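Local coordinates for ABC transporter, substrate-binding protein (Streptococcus pneumoniae, PDB 5G5Y) that binds fructooligosaccharides such as kestose, nystose and inulin, preferring the longer chains, and delivers them to an ABC transporter for import, at residues A[162-167]-A[181-186]. Residues are numbered along the deposited sequence; the frame is centred on the assembly and turned at random.
Sequences KVLEAF and IPFSFI
Leu164 and Pro182 carry most of this contact, in which helix 157-169 packs on strand 181-183, an outermost strand of a four-stranded mixed sheet. The axes of helix 162-167 and strand 181-183 run nearly antiparallel (169°) and approach to 7.8 Å. The packing is tight at Pro182: its ring lies against the helix, CB 4.0 Å from Leu164 CB and 3.7 Å from Leu164 O, with CG close behind. Leu164 forks over the strand. With CG anti to the carbonyl carbon (chi1 -62°), its CD2 branch drops onto the peptide after the proline, CD2 3.3 Å from Pro182 O, while CD1 turns to the neighbouring ring, 4.0 Å from Phe183 CD1, at a slant that is neither face-on nor edge-on. Phe183 holds CG anti to its own N (chi1 -169°), which sends its ring past Leu164 toward Leu237 and Ile234 of helix 225-239. Phe167, one turn along the helix, is a looser neighbour: its CB stays 4.4 Å from Pro182 CB and its ring offers an edge to Pro182 O, while Trp145 meets this ring edge-to-face. Glu165 points away from the strand and Lys162 is exposed to solvent. The helix leads into the calcium-binding loop and the strand follows it, so the contact joins the chain ends flanking ligands Asp171, Asn173, Asn175, Glu177, Asp179 and Glu180, whose spacing resembles an EF-hand loop; the Phe167 side chain is about 9 Å from the ion. The chemistry is van der Waals contact of side-chain carbons with each other and with two main-chain carbonyl oxygens, which implies that the contact itself has no directional bond; the strand is fixed by backbone bonds to strand 264-269 and to Asp244.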
ATOM      1  N   LYS A 162      -9.724  29.337  -9.705  1.00 22.82           N
ATOM      2  CA  LYS A 162     -10.892  29.959 -10.391  1.00 26.03           C
ATOM      3  C   LYS A 162     -12.094  29.021 -10.413  1.00 24.22           C
ATOM      4  O   LYS A 162     -13.202  29.407 -10.086  1.00 23.13           O
ATOM      5  CB  LYS A 162     -10.549  30.402 -11.828  1.00 29.91           C
ATOM      6  CG  LYS A 162      -9.463  31.479 -11.945  1.00 37.09           C
ATOM      7  CD  LYS A 162      -9.249  31.934 -13.391  1.00 43.52           C
ATOM      8  CE  LYS A 162      -7.892  32.623 -13.613  1.00 48.89           C
ATOM      9  NZ  LYS A 162      -6.786  31.665 -13.965  1.00 52.13           N
ATOM     10  N   VAL A 163     -11.865  27.750 -10.717  1.00 21.76           N
ATOM     11  CA  VAL A 163     -12.919  26.748 -10.632  1.00 20.33           C
ATOM     12  C   VAL A 163     -13.489  26.558  -9.235  1.00 20.36           C
ATOM     13  O   VAL A 163     -14.717  26.418  -9.059  1.00 20.23           O
ATOM     14  CB  VAL A 163     -12.408  25.392 -11.212  1.00 21.58           C
ATOM     15  CG1 VAL A 163     -13.252  24.216 -10.780  1.00 22.25           C
ATOM     16  CG2 VAL A 163     -12.357  25.501 -12.709  1.00 22.94           C
ATOM     17  N   LEU A 164     -12.620  26.496  -8.220  1.00 18.52           N
ATOM     18  CA  LEU A 164     -13.116  26.341  -6.869  1.00 18.34           C
ATOM     19  C   LEU A 164     -13.962  27.565  -6.420  1.00 17.98           C
ATOM     20  O   LEU A 164     -14.939  27.414  -5.684  1.00 18.76           O
ATOM     21  CB  LEU A 164     -11.956  26.114  -5.884  1.00 18.49           C
ATOM     22  CG  LEU A 164     -11.133  24.829  -6.140  1.00 18.74           C
ATOM     23  CD1 LEU A 164      -9.923  24.808  -5.241  1.00 18.30           C
ATOM     24  CD2 LEU A 164     -11.942  23.564  -5.954  1.00 19.09           C
ATOM     25  N   GLU A 165     -13.554  28.753  -6.826  1.00 20.00           N
ATOM     26  CA  GLU A 165     -14.340  29.982  -6.508  1.00 23.23           C
ATOM     27  C   GLU A 165     -15.716  29.962  -7.160  1.00 22.76           C
ATOM     28  O   GLU A 165     -16.704  30.338  -6.520  1.00 25.97           O
ATOM     29  CB  GLU A 165     -13.575  31.205  -6.924  1.00 25.18           C
ATOM     30  CG  GLU A 165     -12.392  31.410  -6.004  1.00 28.80           C
ATOM     31  CD  GLU A 165     -11.590  32.638  -6.320  1.00 31.37           C
ATOM     32  OE1 GLU A 165     -11.228  32.829  -7.491  1.00 35.70           O
ATOM     33  OE2 GLU A 165     -11.289  33.373  -5.360  1.00 38.02           O
ATOM     34  N   ALA A 166     -15.771  29.478  -8.391  1.00 25.54           N
ATOM     35  CA  ALA A 166     -17.060  29.258  -9.103  1.00 26.79           C
ATOM     36  C   ALA A 166     -17.916  28.194  -8.413  1.00 27.49           C
ATOM     37  O   ALA A 166     -19.132  28.380  -8.246  1.00 28.61           O
ATOM     38  CB  ALA A 166     -16.818  28.916 -10.563  1.00 27.42           C
ATOM     39  N   PHE A 167     -17.299  27.099  -7.961  1.00 26.09           N
ATOM     40  CA  PHE A 167     -18.001  26.129  -7.119  1.00 25.09           C
ATOM     41  C   PHE A 167     -18.504  26.761  -5.817  1.00 25.87           C
ATOM     42  O   PHE A 167     -19.586  26.431  -5.338  1.00 26.28           O
ATOM     43  CB  PHE A 167     -17.102  24.944  -6.709  1.00 25.21           C
ATOM     44  CG  PHE A 167     -16.698  24.013  -7.827  1.00 24.64           C
ATOM     45  CD1 PHE A 167     -17.298  24.036  -9.101  1.00 24.27           C
ATOM     46  CD2 PHE A 167     -15.748  23.037  -7.566  1.00 23.11           C
ATOM     47  CE1 PHE A 167     -16.906  23.143 -10.083  1.00 23.53           C
ATOM     48  CE2 PHE A 167     -15.364  22.131  -8.546  1.00 23.63           C
ATOM     49  CZ  PHE A 167     -15.950  22.170  -9.798  1.00 24.27           C
ATOM     50  N   ILE A 181     -18.917  22.501  -0.947  1.00 24.84           N
ATOM     51  CA  ILE A 181     -17.627  22.487  -0.264  1.00 23.42           C
ATOM     52  C   ILE A 181     -16.622  22.363  -1.402  1.00 22.73           C
ATOM     53  O   ILE A 181     -16.498  21.291  -1.978  1.00 23.59           O
ATOM     54  CB  ILE A 181     -17.501  21.310   0.713  1.00 25.21           C
ATOM     55  CG1 ILE A 181     -18.637  21.351   1.750  1.00 26.02           C
ATOM     56  CG2 ILE A 181     -16.136  21.347   1.419  1.00 24.72           C
ATOM     57  CD1 ILE A 181     -18.703  20.159   2.673  1.00 26.90           C
ATOM     58  N   PRO A 182     -15.941  23.455  -1.766  1.00 20.16           N
ATOM     59  CA  PRO A 182     -15.109  23.365  -2.961  1.00 19.67           C
ATOM     60  C   PRO A 182     -13.988  22.328  -2.920  1.00 20.21           C
ATOM     61  O   PRO A 182     -13.772  21.632  -3.922  1.00 19.91           O
ATOM     62  CB  PRO A 182     -14.543  24.776  -3.091  1.00 19.70           C
ATOM     63  CG  PRO A 182     -15.623  25.629  -2.428  1.00 19.25           C
ATOM     64  CD  PRO A 182     -16.011  24.842  -1.252  1.00 20.06           C
ATOM     65  N   PHE A 183     -13.276  22.264  -1.790  1.00 19.54           N
ATOM     66  CA  PHE A 183     -12.035  21.456  -1.652  1.00 19.72           C
ATOM     67  C   PHE A 183     -12.018  20.784  -0.284  1.00 18.77           C
ATOM     68  O   PHE A 183     -12.167  21.443   0.731  1.00 18.23           O
ATOM     69  CB  PHE A 183     -10.855  22.421  -1.805  1.00 19.64           C
ATOM     70  CG  PHE A 183      -9.504  21.785  -1.960  1.00 18.30           C
ATOM     71  CD1 PHE A 183      -9.026  21.430  -3.219  1.00 19.23           C
ATOM     72  CD2 PHE A 183      -8.634  21.675  -0.871  1.00 18.28           C
ATOM     73  CE1 PHE A 183      -7.755  20.907  -3.389  1.00 18.60           C
ATOM     74  CE2 PHE A 183      -7.348  21.151  -1.048  1.00 17.45           C
ATOM     75  CZ  PHE A 183      -6.925  20.768  -2.293  1.00 18.10           C
ATOM     76  N   SER A 184     -11.869  19.455  -0.253  1.00 17.63           N
ATOM     77  CA  SER A 184     -11.833  18.722   1.003  1.00 18.17           C
ATOM     78  C   SER A 184     -10.812  17.601   0.965  1.00 17.03           C
ATOM     79  O   SER A 184     -10.374  17.177  -0.098  1.00 17.12           O
ATOM     80  CB  SER A 184     -13.207  18.146   1.347  1.00 19.12           C
ATOM     81  OG  SER A 184     -13.235  17.826   2.720  1.00 19.55           O
ATOM     82  N   PHE A 185     -10.433  17.167   2.153  1.00 17.89           N
ATOM     83  CA  PHE A 185      -9.440  16.143   2.366  1.00 17.36           C
ATOM     84  C   PHE A 185      -9.506  15.758   3.803  1.00 17.04           C
ATOM     85  O   PHE A 185     -10.180  16.434   4.623  1.00 16.90           O
ATOM     86  CB  PHE A 185      -8.045  16.685   2.013  1.00 17.16           C
ATOM     87  CG  PHE A 185      -7.720  18.007   2.685  1.00 16.62           C
ATOM     88  CD1 PHE A 185      -7.201  18.046   3.983  1.00 16.55           C
ATOM     89  CD2 PHE A 185      -7.948  19.190   2.024  1.00 16.09           C
ATOM     90  CE1 PHE A 185      -6.902  19.287   4.600  1.00 16.51           C
ATOM     91  CE2 PHE A 185      -7.640  20.425   2.629  1.00 17.83           C
ATOM     92  CZ  PHE A 185      -7.119  20.467   3.915  1.00 16.11           C
ATOM     93  N   ILE A 186      -8.870  14.637   4.114  1.00 16.41           N
ATOM     94  CA  ILE A 186      -8.560  14.249   5.488  1.00 17.07           C
ATOM     95  C   ILE A 186      -7.059  14.424   5.633  1.00 17.60           C
ATOM     96  O   ILE A 186      -6.271  13.680   5.060  1.00 17.03           O
ATOM     97  CB  ILE A 186      -8.990  12.816   5.852  1.00 17.54           C
ATOM     98  CG1 ILE A 186     -10.493  12.603   5.562  1.00 18.13           C
ATOM     99  CG2 ILE A 186      -8.701  12.512   7.321  1.00 18.32           C
ATOM    100  CD1 ILE A 186     -10.970  11.213   5.845  1.00 18.14           C
TER